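Local coordinates for protein aldehyde dehydrogenase (Burkholderia vietnamiensis, PDB 5KF0) that probably oxidises aldehydes to carboxylic acids with a nicotinamide dinucleotide as hydride acceptor, and binds NADPH, at residues I114-V119 against L167-V172; V150-C155 against A178-V183; P15-N20 against I197-A202. All blocks are in the same frame, centred on the assembly; numbering follows the deposited sequence. Where two conformers were deposited one is given.

The three contacts each involve an element of the NADPH-binding domain; their centres are 16 to 17 Å apart, and they meet in a common core. Val172 of contact 1 sends CG1 to within 3.6 Å of Phe182 CZ of contact 2 and 4.0 Å of Leu201 CD1 of contact 3, while Phe182 CZ and Leu201 CD1 are 4.2 Å apart. Helix 164-178, strand 182-185 and helix 192-202 follow one another in the chain, so each contact takes up a successive element of the same alternating fold. Contact 1 reaches the cofactor through Leu167, whereas the Val183 side chain of contact 2 is about 11 Å from the bound NADPH. Contact 3 joins the N-terminal strand to this domain.

Contact 1. Residues I114-V119 against L167-V172; sequences IDTFRV and LAAHKV. With NDP (NADPH dihydro-nicotinamide-adenine-dinucleotide phosphate), chain E.
A chi1 of -62°, measured to OG1, sets this atom of Thr116 beside the backbone N and leaves CG2 anti to that N, aimed at His170, whose own chi1 of -88° swings the imidazole back toward Thr116 although its CB points away. The two helices concerned run nearly parallel, their short axes 9.1 Å apart at 10°; helix 164-178 is the connection between two parallel strands of the Rossmann-type cofactor domain, and helix 103-123 packs along it. The Thr116 methyl sits over one face of the His170 ring in a CH-pi contact, with CG2 3.8 Å from the ring centroid and almost on its normal. The other branch, OG1, has Asn166 OD1 and Arg112 O as hydrogen-bonding partners, which must share its single proton, while His170 NE2 is hydrogen-bonded to Asp450 OD1, which helps to fix the rotation of the imidazole.

The backbones come nearest at Thr116 and Ala169, with CA atoms 6.5 Å apart, consistent with the small side chain of Ala169. Its CB lies 3.8 Å from Thr116 CG2 and meets the edge of the Phe117 ring, near the ring plane, at 3.5 Å from CE1. Further along, Phe117 CZ touches Val172 CG1 at 4.0 Å, and the same ring makes an edge-to-face contact with Phe84 of helix 70-86. On the side of helix 164-178 turned away from this interface, Leu167 belongs to the NADPH pocket. Its CD1 methyl lies against the nicotinamide ring, 3.3 Å from C5N and 3.6 Å from C4N of the cofactor.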
loop_
_atom_site.group_PDB
_atom_site.type_symbol
_atom_site.label_atom_id
_atom_site.label_comp_id
_atom_site.label_asym_id
_atom_site.label_seq_id
_atom_site.Cartn_x
_atom_site.Cartn_y
_atom_site.Cartn_z
ATOM N N ILE A 114 -22.686 -12.429 -8.963
ATOM C CA ILE A 114 -21.610 -13.408 -8.840
ATOM C C ILE A 114 -20.250 -12.715 -8.813
ATOM O O ILE A 114 -19.394 -13.039 -7.979
ATOM C CB ILE A 114 -21.705 -14.443 -9.977
ATOM C CG1 ILE A 114 -22.949 -15.304 -9.786
ATOM C CG2 ILE A 114 -20.457 -15.313 -10.004
ATOM C CD1 ILE A 114 -23.451 -15.968 -11.069
ATOM N N ASP A 115 -20.038 -11.742 -9.712
ATOM C CA ASP A 115 -18.796 -10.968 -9.736
ATOM C C ASP A 115 -18.525 -10.321 -8.383
ATOM O O ASP A 115 -17.398 -10.357 -7.873
ATOM C CB ASP A 115 -18.854 -9.868 -10.810
ATOM C CG ASP A 115 -18.758 -10.392 -12.246
ATOM O OD1 ASP A 115 -18.364 -11.552 -12.473
ATOM O OD2 ASP A 115 -19.072 -9.599 -13.165
ATOM N N THR A 116 -19.551 -9.704 -7.792
ATOM C CA THR A 116 -19.371 -8.990 -6.531
ATOM C C THR A 116 -18.992 -9.944 -5.403
ATOM O O THR A 116 -18.073 -9.661 -4.622
ATOM C CB THR A 116 -20.651 -8.209 -6.207
ATOM O OG1 THR A 116 -20.884 -7.250 -7.246
ATOM C CG2 THR A 116 -20.556 -7.487 -4.857
ATOM N N PHE A 117 -19.670 -11.092 -5.307
ATOM C CA PHE A 117 -19.277 -12.076 -4.300
ATOM C C PHE A 117 -17.892 -12.645 -4.565
ATOM O O PHE A 117 -17.163 -12.960 -3.611
ATOM C CB PHE A 117 -20.315 -13.204 -4.218
ATOM C CG PHE A 117 -21.434 -12.904 -3.261
ATOM C CD1 PHE A 117 -22.419 -11.977 -3.593
ATOM C CD2 PHE A 117 -21.504 -13.542 -2.030
ATOM C CE1 PHE A 117 -23.449 -11.679 -2.690
ATOM C CE2 PHE A 117 -22.540 -13.258 -1.131
ATOM C CZ PHE A 117 -23.507 -12.328 -1.468
ATOM N N ARG A 118 -17.501 -12.793 -5.833
ATOM C CA ARG A 118 -16.171 -13.319 -6.112
ATOM C C ARG A 118 -15.086 -12.334 -5.692
ATOM O O ARG A 118 -14.054 -12.744 -5.144
ATOM C CB ARG A 118 -16.027 -13.676 -7.587
ATOM C CG ARG A 118 -14.665 -14.255 -7.868
ATOM C CD ARG A 118 -14.572 -14.960 -9.187
ATOM N NE ARG A 118 -13.313 -15.686 -9.222
ATOM C CZ ARG A 118 -12.863 -16.379 -10.258
ATOM N NH1 ARG A 118 -13.574 -16.459 -11.382
ATOM N NH2 ARG A 118 -11.704 -17.001 -10.158
ATOM N N VAL A 119 -15.292 -11.030 -5.931
ATOM C CA VAL A 119 -14.325 -10.048 -5.431
ATOM C C VAL A 119 -14.226 -10.136 -3.912
ATOM O O VAL A 119 -13.129 -10.077 -3.335
ATOM C CB VAL A 119 -14.692 -8.617 -5.872
ATOM C CG1 VAL A 119 -13.729 -7.598 -5.264
ATOM C CG2 VAL A 119 -14.701 -8.485 -7.377
ATOM N N LEU A 167 -26.982 -4.638 -5.558
ATOM C CA LEU A 167 -26.780 -3.634 -4.514
ATOM C C LEU A 167 -26.896 -4.241 -3.120
ATOM O O LEU A 167 -26.239 -3.772 -2.185
ATOM C CB LEU A 167 -27.742 -2.469 -4.712
ATOM C CG LEU A 167 -27.417 -1.723 -6.011
ATOM C CD1 LEU A 167 -28.529 -0.704 -6.315
ATOM C CD2 LEU A 167 -26.026 -1.038 -5.954
ATOM N N ALA A 168 -27.691 -5.295 -2.951
ATOM C CA ALA A 168 -27.611 -6.049 -1.705
ATOM C C ALA A 168 -26.245 -6.711 -1.563
ATOM O O ALA A 168 -25.658 -6.714 -0.472
ATOM C CB ALA A 168 -28.728 -7.094 -1.650
ATOM N N ALA A 169 -25.717 -7.260 -2.662
ATOM C CA ALA A 169 -24.417 -7.933 -2.633
ATOM C C ALA A 169 -23.305 -6.989 -2.205
ATOM O O ALA A 169 -22.368 -7.409 -1.513
ATOM C CB ALA A 169 -24.092 -8.531 -4.005
ATOM N N HIS A 170 -23.388 -5.714 -2.601
ATOM C CA HIS A 170 -22.335 -4.772 -2.239
ATOM C C HIS A 170 -22.336 -4.428 -0.758
ATOM O O HIS A 170 -21.396 -3.766 -0.304
ATOM C CB HIS A 170 -22.444 -3.504 -3.107
ATOM C CG HIS A 170 -21.688 -3.622 -4.395
ATOM N ND1 HIS A 170 -20.309 -3.614 -4.444
ATOM C CD2 HIS A 170 -22.109 -3.816 -5.672
ATOM C CE1 HIS A 170 -19.912 -3.782 -5.694
ATOM N NE2 HIS A 170 -20.985 -3.904 -6.459
ATOM N N LYS A 171 -23.335 -4.872 0.005
ATOM C CA LYS A 171 -23.304 -4.781 1.461
ATOM C C LYS A 171 -23.078 -6.132 2.120
ATOM O O LYS A 171 -22.215 -6.257 2.995
ATOM C CB LYS A 171 -24.610 -4.153 1.979
ATOM C CG LYS A 171 -24.922 -2.793 1.311
ATOM C CD LYS A 171 -26.147 -2.114 1.941
ATOM C CE LYS A 171 -26.604 -0.923 1.081
ATOM N NZ LYS A 171 -25.556 0.150 0.995
ATOM N N VAL A 172 -23.822 -7.151 1.682
ATOM C CA VAL A 172 -23.750 -8.489 2.270
ATOM C C VAL A 172 -22.362 -9.088 2.092
ATOM O O VAL A 172 -21.779 -9.638 3.036
ATOM C CB VAL A 172 -24.826 -9.393 1.644
ATOM C CG1 VAL A 172 -24.609 -10.855 2.038
ATOM C CG2 VAL A 172 -26.221 -8.919 2.049
HETATM P PA NDP E . -36.160 4.596 -1.963
HETATM O O1A NDP E . -35.382 5.672 -1.284
HETATM O O2A NDP E . -37.615 4.991 -2.216
HETATM O O5B NDP E . -36.135 3.230 -1.150
HETATM C C5B NDP E . -34.845 2.602 -0.944
HETATM C C4B NDP E . -34.926 1.714 0.269
HETATM O O4B NDP E . -35.078 2.529 1.453
HETATM C C3B NDP E . -36.109 0.737 0.278
HETATM O O3B NDP E . -35.741 -0.478 0.924
HETATM C C2B NDP E . -37.127 1.492 1.134
HETATM O O2B NDP E . -38.108 0.656 1.781
HETATM C C1B NDP E . -36.188 2.056 2.185
HETATM N N9A NDP E . -36.742 3.158 2.962
HETATM C C8A NDP E . -37.385 4.282 2.515
HETATM N N7A NDP E . -37.712 5.122 3.470
HETATM C C5A NDP E . -37.256 4.503 4.623
HETATM C C6A NDP E . -37.282 4.880 5.980
HETATM N N6A NDP E . -37.843 6.009 6.432
HETATM N N1A NDP E . -36.718 4.038 6.876
HETATM C C2A NDP E . -36.177 2.899 6.440
HETATM N N3A NDP E . -36.097 2.433 5.190
HETATM C C4A NDP E . -36.659 3.289 4.326
HETATM O O3 NDP E . -35.451 4.238 -3.339
HETATM P PN NDP E . -35.844 3.273 -4.541
HETATM O O1N NDP E . -36.042 1.892 -4.032
HETATM O O2N NDP E . -37.022 3.898 -5.245
HETATM O O5D NDP E . -34.573 3.281 -5.488
HETATM C C5D NDP E . -34.239 4.333 -6.408
HETATM C C4D NDP E . -33.243 5.257 -5.753
HETATM O O4D NDP E . -32.057 4.512 -5.366
HETATM C C3D NDP E . -32.772 6.372 -6.690
HETATM O O3D NDP E . -32.681 7.635 -6.041
HETATM C C2D NDP E . -31.409 5.854 -7.146
HETATM O O2D NDP E . -30.491 6.828 -7.631
HETATM C C1D NDP E . -30.916 5.176 -5.875
HETATM N N1N NDP E . -29.868 4.229 -6.236
HETATM C C2N NDP E . -28.577 4.381 -5.787
HETATM C C3N NDP E . -27.559 3.618 -6.232
HETATM C C7N NDP E . -26.181 3.728 -5.680
HETATM O O7N NDP E . -25.493 2.699 -5.628
HETATM N N7N NDP E . -25.716 4.926 -5.331
HETATM C C4N NDP E . -27.785 2.648 -7.335
HETATM C C5N NDP E . -29.235 2.341 -7.493
HETATM C C6N NDP E . -30.164 3.149 -7.015
HETATM P P2B NDP E . -39.503 0.241 1.023
HETATM O O1X NDP E . -39.410 0.692 -0.386
HETATM O O2X NDP E . -39.588 -1.237 1.262
HETATM O O3X NDP E . -40.618 0.935 1.778
#

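Contact 2. Residues V150-C155 against A178-V183; sequences VPIGPC and AGCPFV
Cys155 is paired with Phe182 in a parallel bridge, and both of its backbone polar groups are used across it. Its N donates to Pro181 O at 2.9 Å, with the donor tilted 19° from the carbonyl plane. Its O accepts from Val183 N at 3.0 Å; the C=O...N angle of 174° places Val183 N almost on the extension of the Cys155 C=O bond. Each acceptor also receives a CA-H contact, from Pro154 CA to Pro181 O at 3.4 Å and from Phe182 CA to Cys155 O at 3.2 Å. The backbone of Phe182 turns to the opposite neighbour, bonding to Ala210 and Ser212.

Ahead of the bridge, carbon meets oxygen and sulfur. The Pro151 ring lies against two carbonyls at the end of helix 164-178, its CG 3.2 Å from Ala178 O and its CB 3.3 Å from Gly179 O. Cys155 SG packs on Cys180 CB at 3.8 Å. The positive phi of Gly179 marks a Schellman motif, in which the amide N atoms of Gly179 and Cys180 return to carbonyls of the helix. Helix end, turn and parallel pairing together complete the beta-alpha-beta crossover from strand 155-158 to strand 182-185, as in Rossmann-type domains.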
loop_
_atom_site.group_PDB
_atom_site.type_symbol
_atom_site.label_atom_id
_atom_site.label_comp_id
_atom_site.label_asym_id
_atom_site.label_seq_id
_atom_site.Cartn_x
_atom_site.Cartn_y
_atom_site.Cartn_z
ATOM N N VAL A 150 -10.809 -4.674 12.714
ATOM C CA VAL A 150 -11.753 -5.449 13.524
ATOM C C VAL A 150 -13.156 -5.213 12.973
ATOM O O VAL A 150 -13.491 -4.067 12.654
ATOM C CB VAL A 150 -11.659 -5.041 15.006
ATOM C CG1 VAL A 150 -12.661 -5.818 15.864
ATOM C CG2 VAL A 150 -10.234 -5.245 15.525
ATOM N N PRO A 151 -14.008 -6.226 12.846
ATOM C CA PRO A 151 -15.378 -5.965 12.384
ATOM C C PRO A 151 -16.035 -4.905 13.257
ATOM O O PRO A 151 -15.863 -4.889 14.479
ATOM C CB PRO A 151 -16.081 -7.322 12.530
ATOM C CG PRO A 151 -15.030 -8.329 12.709
ATOM C CD PRO A 151 -13.760 -7.651 13.136
ATOM N N ILE A 152 -16.788 -4.001 12.622
ATOM C CA ILE A 152 -17.355 -2.872 13.360
ATOM C C ILE A 152 -18.467 -3.316 14.307
ATOM O O ILE A 152 -18.726 -2.654 15.320
ATOM C CB ILE A 152 -17.841 -1.783 12.385
ATOM C CG1 ILE A 152 -18.082 -0.462 13.120
ATOM C CG2 ILE A 152 -19.085 -2.253 11.617
ATOM C CD1 ILE A 152 -18.275 0.724 12.165
ATOM N N GLY A 153 -19.129 -4.427 14.015
ATOM C CA GLY A 153 -20.235 -4.882 14.822
ATOM C C GLY A 153 -21.452 -5.099 13.955
ATOM O O GLY A 153 -21.345 -5.191 12.727
ATOM N N PRO A 154 -22.636 -5.169 14.563
ATOM C CA PRO A 154 -23.854 -5.367 13.765
ATOM C C PRO A 154 -24.064 -4.219 12.792
ATOM O O PRO A 154 -23.961 -3.045 13.157
ATOM C CB PRO A 154 -24.964 -5.422 14.819
ATOM C CG PRO A 154 -24.247 -5.823 16.102
ATOM C CD PRO A 154 -22.926 -5.114 16.005
ATOM N N CYS A 155 -24.366 -4.569 11.544
ATOM C CA CYS A 155 -24.579 -3.597 10.482
ATOM C C CYS A 155 -26.030 -3.637 10.035
ATOM O O CYS A 155 -26.612 -4.715 9.902
ATOM C CB CYS A 155 -23.687 -3.879 9.268
ATOM S SG CYS A 155 -21.914 -3.689 9.587
ATOM N N ALA A 178 -15.638 -9.127 6.040
ATOM C CA ALA A 178 -15.120 -8.376 7.181
ATOM C C ALA A 178 -15.437 -9.029 8.515
ATOM O O ALA A 178 -14.794 -8.693 9.514
ATOM C CB ALA A 178 -15.689 -6.955 7.190
ATOM N N GLY A 179 -16.412 -9.931 8.561
ATOM C CA GLY A 179 -16.781 -10.579 9.803
ATOM C C GLY A 179 -17.854 -9.880 10.607
ATOM O O GLY A 179 -17.884 -10.028 11.834
ATOM N N CYS A 180 -18.774 -9.133 9.946
ATOM C CA CYS A 180 -19.849 -8.399 10.618
ATOM C C CYS A 180 -21.160 -9.148 10.514
ATOM O O CYS A 180 -21.574 -9.493 9.395
ATOM C CB CYS A 180 -20.050 -7.026 9.988
ATOM S SG CYS A 180 -18.729 -5.863 10.223
ATOM N N PRO A 181 -21.866 -9.370 11.622
ATOM C CA PRO A 181 -23.285 -9.726 11.524
ATOM C C PRO A 181 -24.054 -8.567 10.905
ATOM O O PRO A 181 -23.692 -7.397 11.072
ATOM C CB PRO A 181 -23.703 -9.946 12.987
ATOM C CG PRO A 181 -22.409 -9.978 13.786
ATOM C CD PRO A 181 -21.464 -9.108 13.012
ATOM N N PHE A 182 -25.131 -8.890 10.188
ATOM C CA PHE A 182 -25.893 -7.828 9.542
ATOM C C PHE A 182 -27.371 -8.190 9.496
ATOM O O PHE A 182 -27.751 -9.365 9.512
ATOM C CB PHE A 182 -25.385 -7.545 8.117
ATOM C CG PHE A 182 -25.619 -8.676 7.155
ATOM C CD1 PHE A 182 -26.823 -8.771 6.455
ATOM C CD2 PHE A 182 -24.643 -9.652 6.957
ATOM C CE1 PHE A 182 -27.053 -9.820 5.569
ATOM C CE2 PHE A 182 -24.858 -10.710 6.068
ATOM C CZ PHE A 182 -26.069 -10.799 5.381
ATOM N N VAL A 183 -28.196 -7.153 9.378
ATOM C CA VAL A 183 -29.627 -7.286 9.140
ATOM C C VAL A 183 -29.927 -6.476 7.887
ATOM O O VAL A 183 -29.685 -5.264 7.866
ATOM C CB VAL A 183 -30.466 -6.780 10.327
ATOM C CG1 VAL A 183 -31.961 -7.034 10.063
ATOM C CG2 VAL A 183 -30.036 -7.469 11.651
#

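Contact 3. Residues P15-N20 against I197-A202; sequences PYYLAN and IAEVLA
Tyr17 lays one face of its ring over the peptide linking Ala198 to Glu199. The carbonyl carbon Ala198 C stands 4.2 Å above the plane of the Tyr17 ring, over its centre, and Glu199 N 3.9 Å above it, offset toward the rim. A chi1 of -77° puts CG of Tyr17 anti to its carbonyl carbon and turns the ring onto the helix. Ala198 CB lies over the same face, near the CG-CD2 bond, 3.5 Å from Tyr17 CD2, and Ala202 CB meets CE1 one turn later. The hydroxyl end reaches past the backbone to the aliphatic part of Glu199, with Tyr17 OH 3.4 Å from Glu199 CB. From there the glutamate chain runs out extended, its carboxylate plane only 10° from that of the ring, to a salt bridge with Arg87.

Strand 13-18 is part of the N-terminal sheet, and helix 192-202 joins strands 182-185 and 211-213 of the Rossmann-type domain. The two segments run at 41° to each other, and strand 211-213 lies beside both: backbone bonds pair Tyr17 with Val213 and Asn20 with Phe211, while from the helix Ala198 packs on Val213 and Leu201 on Phe211.

Beyond the strand, Ala19 and Asn20 adopt positive phi values close to those of a type I' turn leading into strand 21-23. Asn20 O lies 3.3 Å from Ala202 CB, and one water links this oxygen to the helix, 2.7 Å from Asn20 O and 2.9 Å from Ala202 O. A second water accepts from Asn20 ND2 at 2.9 Å and reaches Leu201 O, while Asn20 OD1 takes a hydrogen bond from Gly209 N.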
loop_
_atom_site.group_PDB
_atom_site.type_symbol
_atom_site.label_atom_id
_atom_site.label_comp_id
_atom_site.label_asym_id
_atom_site.label_seq_id
_atom_site.Cartn_x
_atom_site.Cartn_y
_atom_site.Cartn_z
ATOM N N PRO A 15 -40.405 -17.285 3.053
ATOM C CA PRO A 15 -40.228 -16.857 4.441
ATOM C C PRO A 15 -39.297 -15.656 4.501
ATOM O O PRO A 15 -38.664 -15.283 3.511
ATOM C CB PRO A 15 -39.570 -18.078 5.082
ATOM C CG PRO A 15 -38.649 -18.576 3.965
ATOM C CD PRO A 15 -39.391 -18.279 2.657
ATOM N N TYR A 16 -39.207 -15.051 5.682
ATOM C CA TYR A 16 -38.058 -14.191 5.938
ATOM C C TYR A 16 -37.027 -14.983 6.728
ATOM O O TYR A 16 -37.277 -16.103 7.166
ATOM C CB TYR A 16 -38.428 -12.868 6.639
ATOM C CG TYR A 16 -39.137 -12.892 7.975
ATOM C CD1 TYR A 16 -38.553 -13.466 9.106
ATOM C CD2 TYR A 16 -40.370 -12.264 8.128
ATOM C CE1 TYR A 16 -39.202 -13.450 10.337
ATOM C CE2 TYR A 16 -41.017 -12.245 9.348
ATOM C CZ TYR A 16 -40.436 -12.840 10.446
ATOM O OH TYR A 16 -41.077 -12.823 11.667
ATOM N N TYR A 17 -35.836 -14.408 6.870
ATOM C CA TYR A 17 -34.730 -15.105 7.515
ATOM C C TYR A 17 -34.331 -14.351 8.769
ATOM O O TYR A 17 -33.898 -13.195 8.698
ATOM C CB TYR A 17 -33.555 -15.285 6.552
ATOM C CG TYR A 17 -33.866 -16.417 5.598
ATOM C CD1 TYR A 17 -33.427 -17.711 5.857
ATOM C CD2 TYR A 17 -34.675 -16.206 4.485
ATOM C CE1 TYR A 17 -33.751 -18.764 5.007
ATOM C CE2 TYR A 17 -35.007 -17.256 3.629
ATOM C CZ TYR A 17 -34.538 -18.527 3.901
ATOM O OH TYR A 17 -34.859 -19.581 3.060
ATOM N N LEU A 18 -34.508 -15.005 9.912
ATOM C CA LEU A 18 -34.235 -14.430 11.221
ATOM C C LEU A 18 -33.139 -15.270 11.858
ATOM O O LEU A 18 -33.340 -16.466 12.115
ATOM C CB LEU A 18 -35.504 -14.416 12.083
ATOM C CG LEU A 18 -35.355 -14.013 13.549
ATOM C CD1 LEU A 18 -34.861 -12.602 13.639
ATOM C CD2 LEU A 18 -36.691 -14.170 14.288
ATOM N N ALA A 19 -31.992 -14.643 12.117
ATOM C CA ALA A 19 -30.829 -15.327 12.692
ATOM C C ALA A 19 -30.535 -16.626 11.944
ATOM O O ALA A 19 -30.464 -17.717 12.520
ATOM C CB ALA A 19 -31.020 -15.573 14.188
ATOM N N ASN A 20 -30.398 -16.492 10.631
ATOM C CA ASN A 20 -29.951 -17.489 9.671
ATOM C C ASN A 20 -31.028 -18.488 9.274
ATOM O O ASN A 20 -30.727 -19.346 8.448
ATOM C CB ASN A 20 -28.748 -18.326 10.147
ATOM C CG ASN A 20 -27.562 -17.491 10.614
ATOM O OD1 ASN A 20 -27.710 -16.424 11.224
ATOM N ND2 ASN A 20 -26.361 -18.006 10.354
ATOM N N ILE A 197 -30.830 -15.020 -1.841
ATOM C CA ILE A 197 -29.504 -14.856 -1.241
ATOM C C ILE A 197 -29.508 -15.392 0.187
ATOM O O ILE A 197 -28.612 -16.145 0.590
ATOM C CB ILE A 197 -29.064 -13.379 -1.292
ATOM C CG1 ILE A 197 -28.835 -12.921 -2.739
ATOM C CG2 ILE A 197 -27.805 -13.164 -0.459
ATOM C CD1 ILE A 197 -28.444 -11.449 -2.870
ATOM N N ALA A 198 -30.549 -15.047 0.960
ATOM C CA ALA A 198 -30.643 -15.519 2.342
ATOM C C ALA A 198 -30.751 -17.036 2.420
ATOM O O ALA A 198 -30.136 -17.665 3.291
ATOM C CB ALA A 198 -31.840 -14.863 3.037
ATOM N N GLU A 199 -31.544 -17.645 1.529
ATOM C CA GLU A 199 -31.684 -19.100 1.532
ATOM C C GLU A 199 -30.340 -19.780 1.282
ATOM O O GLU A 199 -30.014 -20.790 1.917
ATOM C CB GLU A 199 -32.699 -19.516 0.470
ATOM C CG GLU A 199 -32.954 -21.007 0.391
ATOM C CD GLU A 199 -33.632 -21.392 -0.918
ATOM O OE1 GLU A 199 -33.423 -22.526 -1.386
ATOM O OE2 GLU A 199 -34.354 -20.545 -1.488
ATOM N N VAL A 200 -29.552 -19.227 0.357
ATOM C CA VAL A 200 -28.224 -19.763 0.071
ATOM C C VAL A 200 -27.312 -19.618 1.287
ATOM O O VAL A 200 -26.607 -20.561 1.670
ATOM C CB VAL A 200 -27.641 -19.080 -1.178
ATOM C CG1 VAL A 200 -26.160 -19.408 -1.342
ATOM C CG2 VAL A 200 -28.424 -19.531 -2.412
ATOM N N LEU A 201 -27.309 -18.435 1.916
ATOM C CA LEU A 201 -26.509 -18.241 3.127
ATOM C C LEU A 201 -26.941 -19.170 4.250
ATOM O O LEU A 201 -26.107 -19.590 5.063
ATOM C CB LEU A 201 -26.602 -16.788 3.597
ATOM C CG LEU A 201 -25.756 -15.783 2.833
ATOM C CD1 LEU A 201 -26.149 -14.373 3.249
ATOM C CD2 LEU A 201 -24.285 -16.055 3.127
ATOM N N ALA A 202 -28.233 -19.505 4.315
ATOM C CA ALA A 202 -28.731 -20.387 5.362
ATOM C C ALA A 202 -28.185 -21.802 5.241
ATOM O O ALA A 202 -28.234 -22.557 6.221
ATOM C CB ALA A 202 -30.258 -20.410 5.337
HETATM O O HOH W 1 -29.235 -21.616 8.740
HETATM O O HOH W 2 -26.319 -20.085 8.297
#